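Local coordinates for protein aldehyde dehydrogenase 12 (Zea mays, PDB 6D97) that oxidises L-glutamate gamma-semialdehyde to glutamate with NAD+, the last step of proline breakdown in plants, at residues V192-P197 with N217-K222; F198-E203 with G325-A330. One frame throughout, in Å; residues are numbered along the deposited sequence.

Overall arrangement
Coming from the N terminus, the chain reaches strand 191-196, passes through helix 203-214 and returns along strand 218-223; contact 1 closes this short beta-alpha-beta loop by zipping the two strands together inside the parallel five-stranded NAD-binding sheet. Contact 2 starts directly where that first strand ends, in the loop ahead of helix 203-214, and closes a much longer loop of 121 residues by meeting the turn that leads into strand 331-337 of the seven-stranded sheet. The two contacts therefore cross along the chain. Their centres lie about 18 Å apart, contact 1 within the Rossmann-like sheet and contact 2 where the loop leaving it meets the part built on the seven-stranded sheet.

Contact 1: V192-P197 with N217-K222; sequences VAIITP and NKPVLK. With NAD (nicotinamide-adenine-dinucleotide), chain E.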
loop_
_atom_site.group_PDB
_atom_site.type_symbol
_atom_site.label_atom_id
_atom_site.label_comp_id
_atom_site.label_asym_id
_atom_site.label_seq_id
_atom_site.Cartn_x
_atom_site.Cartn_y
_atom_site.Cartn_z
ATOM N N VAL A 192 -0.617 3.463 -27.682
ATOM C CA VAL A 192 0.419 2.498 -27.339
ATOM C C VAL A 192 0.375 1.336 -28.324
ATOM O O VAL A 192 -0.562 1.189 -29.111
ATOM C CB VAL A 192 0.277 1.979 -25.891
ATOM C CG1 VAL A 192 0.245 3.135 -24.906
ATOM C CG2 VAL A 192 -0.963 1.121 -25.747
ATOM N N ALA A 193 1.410 0.498 -28.261
ATOM C CA ALA A 193 1.544 -0.662 -29.127
ATOM C C ALA A 193 1.915 -1.888 -28.303
ATOM O O ALA A 193 2.571 -1.782 -27.262
ATOM C CB ALA A 193 2.595 -0.432 -30.216
ATOM N N ILE A 194 1.475 -3.052 -28.778
ATOM C CA ILE A 194 1.752 -4.334 -28.140
ATOM C C ILE A 194 2.197 -5.319 -29.208
ATOM O O ILE A 194 1.531 -5.473 -30.237
ATOM C CB ILE A 194 0.529 -4.881 -27.387
ATOM C CG1 ILE A 194 0.025 -3.838 -26.401
ATOM C CG2 ILE A 194 0.885 -6.150 -26.640
ATOM C CD1 ILE A 194 -1.342 -4.161 -25.845
ATOM N N ILE A 195 3.323 -5.984 -28.962
ATOM C CA ILE A 195 3.936 -6.915 -29.902
ATOM C C ILE A 195 4.290 -8.186 -29.137
ATOM O O ILE A 195 5.082 -8.137 -28.187
ATOM C CB ILE A 195 5.187 -6.309 -30.561
ATOM C CG1 ILE A 195 4.854 -4.955 -31.198
ATOM C CG2 ILE A 195 5.764 -7.266 -31.581
ATOM C CD1 ILE A 195 6.062 -4.195 -31.685
ATOM N N THR A 196 3.711 -9.314 -29.539
ATOM C CA THR A 196 3.850 -10.572 -28.821
ATOM C C THR A 196 4.248 -11.705 -29.758
ATOM O O THR A 196 4.025 -11.626 -30.971
ATOM C CB THR A 196 2.546 -10.938 -28.094
ATOM O OG1 THR A 196 1.575 -11.400 -29.037
ATOM C CG2 THR A 196 1.997 -9.740 -27.354
ATOM N N PRO A 197 4.841 -12.796 -29.214
ATOM C CA PRO A 197 5.427 -13.829 -30.078
ATOM C C PRO A 197 4.518 -15.021 -30.342
ATOM O O PRO A 197 3.320 -14.996 -30.046
ATOM C CB PRO A 197 6.662 -14.256 -29.282
ATOM C CG PRO A 197 6.172 -14.200 -27.862
ATOM C CD PRO A 197 5.156 -13.059 -27.797
ATOM N N ASN A 217 -5.302 3.437 -22.012
ATOM C CA ASN A 217 -4.577 3.571 -23.265
ATOM C C ASN A 217 -5.430 3.085 -24.434
ATOM O O ASN A 217 -6.439 2.396 -24.258
ATOM C CB ASN A 217 -3.266 2.785 -23.217
ATOM C CG ASN A 217 -2.411 3.143 -22.015
ATOM O OD1 ASN A 217 -1.738 4.171 -22.004
ATOM N ND2 ASN A 217 -2.434 2.290 -20.996
ATOM N N LYS A 218 -5.014 3.466 -25.641
ATOM C CA LYS A 218 -5.562 2.883 -26.861
ATOM C C LYS A 218 -4.461 2.094 -27.550
ATOM O O LYS A 218 -3.540 2.693 -28.126
ATOM C CB LYS A 218 -6.127 3.949 -27.800
ATOM C CG LYS A 218 -6.545 3.388 -29.148
ATOM C CD LYS A 218 -7.397 4.349 -29.941
ATOM C CE LYS A 218 -7.823 3.703 -31.250
ATOM N NZ LYS A 218 -8.761 4.562 -32.023
ATOM N N PRO A 219 -4.494 0.768 -27.496
ATOM C CA PRO A 219 -3.406 -0.026 -28.062
ATOM C C PRO A 219 -3.668 -0.477 -29.488
ATOM O O PRO A 219 -4.807 -0.641 -29.931
ATOM C CB PRO A 219 -3.359 -1.236 -27.121
ATOM C CG PRO A 219 -4.794 -1.438 -26.756
ATOM C CD PRO A 219 -5.446 -0.066 -26.746
ATOM N N VAL A 220 -2.571 -0.670 -30.210
ATOM C CA VAL A 220 -2.557 -1.456 -31.433
ATOM C C VAL A 220 -1.819 -2.747 -31.115
ATOM O O VAL A 220 -0.708 -2.719 -30.567
ATOM C CB VAL A 220 -1.912 -0.692 -32.606
ATOM C CG1 VAL A 220 -0.474 -0.283 -32.287
ATOM C CG2 VAL A 220 -1.977 -1.528 -33.873
ATOM N N LEU A 221 -2.461 -3.876 -31.391
ATOM C CA LEU A 221 -1.953 -5.181 -30.999
ATOM C C LEU A 221 -1.448 -5.930 -32.223
ATOM O O LEU A 221 -2.169 -6.069 -33.216
ATOM C CB LEU A 221 -3.032 -6.000 -30.288
ATOM C CG LEU A 221 -2.650 -7.459 -30.034
ATOM C CD1 LEU A 221 -1.473 -7.573 -29.077
ATOM C CD2 LEU A 221 -3.837 -8.235 -29.508
ATOM N N LYS A 222 -0.210 -6.407 -32.147
ATOM C CA LYS A 222 0.389 -7.206 -33.207
ATOM C C LYS A 222 0.847 -8.531 -32.617
ATOM O O LYS A 222 1.665 -8.553 -31.690
ATOM C CB LYS A 222 1.558 -6.465 -33.859
ATOM C CG LYS A 222 2.174 -7.183 -35.047
ATOM C CD LYS A 222 3.652 -7.440 -34.814
ATOM C CE LYS A 222 4.326 -8.011 -36.051
ATOM N NZ LYS A 222 3.895 -9.412 -36.321
HETATM P PA NAD E . 10.631 -12.282 -32.193
HETATM O O1A NAD E . 11.511 -11.131 -31.609
HETATM O O2A NAD E . 11.071 -13.013 -33.365
HETATM O O5B NAD E . 9.284 -11.979 -32.721
HETATM C C5B NAD E . 8.261 -11.591 -31.836
HETATM C C4B NAD E . 7.307 -10.549 -32.411
HETATM O O4B NAD E . 7.948 -9.321 -32.710
HETATM C C3B NAD E . 6.583 -11.017 -33.632
HETATM O O3B NAD E . 5.279 -10.582 -33.622
HETATM C C2B NAD E . 7.343 -10.379 -34.714
HETATM O O2B NAD E . 6.557 -10.207 -35.831
HETATM C C1B NAD E . 7.719 -9.095 -34.075
HETATM N N9A NAD E . 8.877 -8.436 -34.641
HETATM C C8A NAD E . 10.045 -9.004 -35.115
HETATM N N7A NAD E . 10.871 -8.034 -35.522
HETATM C C5A NAD E . 10.272 -6.795 -35.314
HETATM C C6A NAD E . 10.642 -5.481 -35.531
HETATM N N6A NAD E . 11.925 -5.192 -36.107
HETATM N N1A NAD E . 9.808 -4.481 -35.210
HETATM C C2A NAD E . 8.589 -4.719 -34.663
HETATM N N3A NAD E . 8.189 -5.997 -34.433
HETATM C C4A NAD E . 8.997 -7.033 -34.742
HETATM O O3 NAD E . 10.302 -13.442 -31.354
HETATM P PN NAD E . 10.732 -14.951 -31.607
HETATM O O1N NAD E . 10.323 -15.653 -30.262
HETATM O O2N NAD E . 9.937 -15.571 -32.719
HETATM O O5D NAD E . 12.208 -15.154 -31.821
#
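Thr-196 and Lys-222, at the carboxyl ends of neighbouring strands, both reach the NAD hydroxyl oxygen O3B. O3B donates to Thr-196 O at 3.1 Å, while the bond Lys-222 NZ gives it is weak; NZ has a shorter one, 2.8 Å, to O2B beside it. Ser-253 O holds the same ammonium group in place. Lys-222 gets there by leaving the sheet with CG anti to the backbone N (chi1 -176°) and then bending at chi2 and chi4, so that its aliphatic part passes Ile-195 CG2 and its amine arrives at the ribose diol. Ile-195 CG2 meets the sugar itself, 3.2 Å from O4B.

Behind the cofactor lies the first beta-alpha-beta crossover of the Rossmann-like sheet, strands 192-196 and 218-222 running parallel. Five backbone bonds join them, the shortest from Lys-222 N to Ile-194 O at 2.7 Å, and the last, from Thr-196 N to Lys-222 O, ties the two NAD-binding residues to each other. On the face that carries Val-192, Pro-219, Ile-194 and Leu-221, Val-192 CG2 packs on Pro-219 CB at 3.6 Å, and Ile-194 reaches CD1 to the same CB and CG2 to Leu-221 CD1. Helix 203-214 lies against Pro-219. On the other face Ala-193 CB meets Val-220 CG1 at 3.7 Å, and helix 255-265 covers Ala-193 and Ile-195.

The strand ends thus bond both hydroxyls of the adenosine ribose, and the lysine's positive charge probably polarises O2B and O3B.

Contact 2: F198-E203 with G325-A330; sequences FNFPLE and GQKCSA
Asn-199, in the loop that follows the first strand of the NAD-binding sheet, docks on Gln-326 at the centre of an inverse gamma turn, whose closing bond from Lys-327 N to Gly-325 O is weak. The amide end of Asn-199 sends ND2 to Gln-326 O at 3.2 Å, N-H pointing well at the oxygen (159°) but coming from above the carbonyl plane, 47° out of it. That oxygen also takes a bond from a water at 2.9 Å, and the water donates its second one to Asn-199 O, so direct and bridged bonds link the same two residues. Lys-140 and Ser-138 bind Asn-199 O as well.

The buried side is close-set: the Phe-198 ring has Asn-199 CB over the centre of one face and Gln-326 OE1 at its edge, near the ring plane, 3.3 Å from Phe-198 CE2, with the amide plane turned 51° from the ring. Leu-367 N and Cys-323 O fix the two ends of the glutamine amide. Phe-198 also touches NAD. Toward the partly exposed side the fit slackens. Phe-200 merely brings CZ to within 4.0 Å of Lys-327 CG, obliquely, and the lysine runs on in an extended chain to Gln-144.

Lys-327 begins a type I turn that carries Cys-328. This turn, in the part of the sequence that matches the aldehyde dehydrogenase cysteine signature, probably presents the catalytic thiol, as in relatives, where an asparagine at the place of Asn-199 helps form the oxyanion hole. Cys-328 SG lies 4.0 Å from Asn-199 ND2.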
loop_
_atom_site.group_PDB
_atom_site.type_symbol
_atom_site.label_atom_id
_atom_site.label_comp_id
_atom_site.label_asym_id
_atom_site.label_seq_id
_atom_site.Cartn_x
_atom_site.Cartn_y
_atom_site.Cartn_z
ATOM N N PHE A 198 5.105 -16.091 -30.881
ATOM C CA PHE A 198 4.314 -17.210 -31.375
ATOM C C PHE A 198 3.889 -18.172 -30.273
ATOM O O PHE A 198 2.851 -18.831 -30.404
ATOM C CB PHE A 198 5.104 -17.982 -32.436
ATOM C CG PHE A 198 6.151 -18.902 -31.865
ATOM C CD1 PHE A 198 7.420 -18.429 -31.576
ATOM C CD2 PHE A 198 5.863 -20.236 -31.612
ATOM C CE1 PHE A 198 8.379 -19.266 -31.050
ATOM C CE2 PHE A 198 6.820 -21.077 -31.083
ATOM C CZ PHE A 198 8.079 -20.591 -30.802
ATOM N N ASN A 199 4.667 -18.285 -29.195
ATOM C CA ASN A 199 4.561 -19.475 -28.356
ATOM C C ASN A 199 3.356 -19.447 -27.420
ATOM O O ASN A 199 2.851 -20.511 -27.049
ATOM C CB ASN A 199 5.856 -19.681 -27.569
ATOM C CG ASN A 199 6.199 -18.510 -26.682
ATOM O OD1 ASN A 199 5.924 -17.357 -27.011
ATOM N ND2 ASN A 199 6.812 -18.803 -25.542
ATOM N N PHE A 200 2.868 -18.267 -27.035
ATOM C CA PHE A 200 1.643 -18.150 -26.241
ATOM C C PHE A 200 0.666 -17.272 -27.011
ATOM O O PHE A 200 0.594 -16.053 -26.785
ATOM C CB PHE A 200 1.929 -17.594 -24.847
ATOM C CG PHE A 200 2.663 -18.556 -23.950
ATOM C CD1 PHE A 200 1.980 -19.564 -23.283
ATOM C CD2 PHE A 200 4.036 -18.458 -23.778
ATOM C CE1 PHE A 200 2.648 -20.454 -22.464
ATOM C CE2 PHE A 200 4.711 -19.344 -22.956
ATOM C CZ PHE A 200 4.017 -20.344 -22.300
ATOM N N PRO A 201 -0.115 -17.853 -27.927
ATOM C CA PRO A 201 -0.946 -17.034 -28.824
ATOM C C PRO A 201 -2.115 -16.345 -28.137
ATOM O O PRO A 201 -2.745 -15.479 -28.760
ATOM C CB PRO A 201 -1.444 -18.048 -29.866
ATOM C CG PRO A 201 -0.589 -19.273 -29.686
ATOM C CD PRO A 201 -0.208 -19.287 -28.243
ATOM N N LEU A 202 -2.435 -16.696 -26.894
ATOM C CA LEU A 202 -3.555 -16.093 -26.183
ATOM C C LEU A 202 -3.129 -15.374 -24.914
ATOM O O LEU A 202 -3.457 -14.196 -24.733
ATOM C CB LEU A 202 -4.601 -17.165 -25.840
ATOM C CG LEU A 202 -5.812 -16.665 -25.048
ATOM C CD1 LEU A 202 -6.681 -15.774 -25.926
ATOM C CD2 LEU A 202 -6.616 -17.827 -24.494
ATOM N N GLU A 203 -2.386 -16.053 -24.036
ATOM C CA GLU A 203 -2.155 -15.551 -22.684
ATOM C C GLU A 203 -1.407 -14.223 -22.692
ATOM O O GLU A 203 -1.824 -13.263 -22.036
ATOM C CB GLU A 203 -1.385 -16.592 -21.872
ATOM C CG GLU A 203 -1.076 -16.178 -20.447
ATOM C CD GLU A 203 -0.294 -17.243 -19.703
ATOM O OE1 GLU A 203 -0.370 -18.426 -20.101
ATOM O OE2 GLU A 203 0.404 -16.902 -18.727
ATOM N N GLY A 325 10.059 -27.196 -25.038
ATOM C CA GLY A 325 10.931 -26.150 -24.544
ATOM C C GLY A 325 10.618 -24.756 -25.036
ATOM O O GLY A 325 11.356 -23.821 -24.700
ATOM N N GLN A 326 9.547 -24.575 -25.808
ATOM C CA GLN A 326 9.232 -23.271 -26.387
ATOM C C GLN A 326 8.468 -22.401 -25.384
ATOM O O GLN A 326 7.340 -21.965 -25.609
ATOM C CB GLN A 326 8.461 -23.453 -27.686
ATOM C CG GLN A 326 9.271 -24.164 -28.761
ATOM C CD GLN A 326 8.447 -24.511 -29.975
ATOM O OE1 GLN A 326 8.584 -23.891 -31.031
ATOM N NE2 GLN A 326 7.577 -25.506 -29.832
ATOM N N LYS A 327 9.125 -22.153 -24.253
ATOM C CA LYS A 327 8.671 -21.203 -23.248
ATOM C C LYS A 327 9.823 -20.267 -22.916
ATOM O O LYS A 327 10.964 -20.716 -22.772
ATOM C CB LYS A 327 8.198 -21.917 -21.976
ATOM C CG LYS A 327 7.070 -22.910 -22.197
ATOM C CD LYS A 327 6.640 -23.549 -20.885
ATOM C CE LYS A 327 5.233 -24.115 -20.984
ATOM N NZ LYS A 327 4.845 -24.854 -19.760
ATOM N N CYS A 328 9.538 -18.968 -22.792
ATOM C CA CYS A 328 10.587 -18.065 -22.331
ATOM C C CYS A 328 11.066 -18.417 -20.932
ATOM O O CYS A 328 12.104 -17.900 -20.504
ATOM C CB CYS A 328 10.116 -16.608 -22.354
ATOM S SG CYS A 328 8.385 -16.387 -22.821
ATOM N N SER A 329 10.343 -19.284 -20.222
ATOM C CA SER A 329 10.669 -19.702 -18.866
ATOM C C SER A 329 11.270 -21.100 -18.796
ATOM O O SER A 329 11.516 -21.597 -17.693
ATOM C CB SER A 329 9.414 -19.640 -17.986
ATOM O OG SER A 329 8.377 -20.461 -18.500
ATOM N N ALA A 330 11.533 -21.734 -19.937
ATOM C CA ALA A 330 11.925 -23.137 -19.944
ATOM C C ALA A 330 13.311 -23.336 -19.336
ATOM O O ALA A 330 14.196 -22.481 -19.439
ATOM C CB ALA A 330 11.890 -23.694 -21.368
HETATM O O HOH W 1 4.668 -22.781 -26.500
#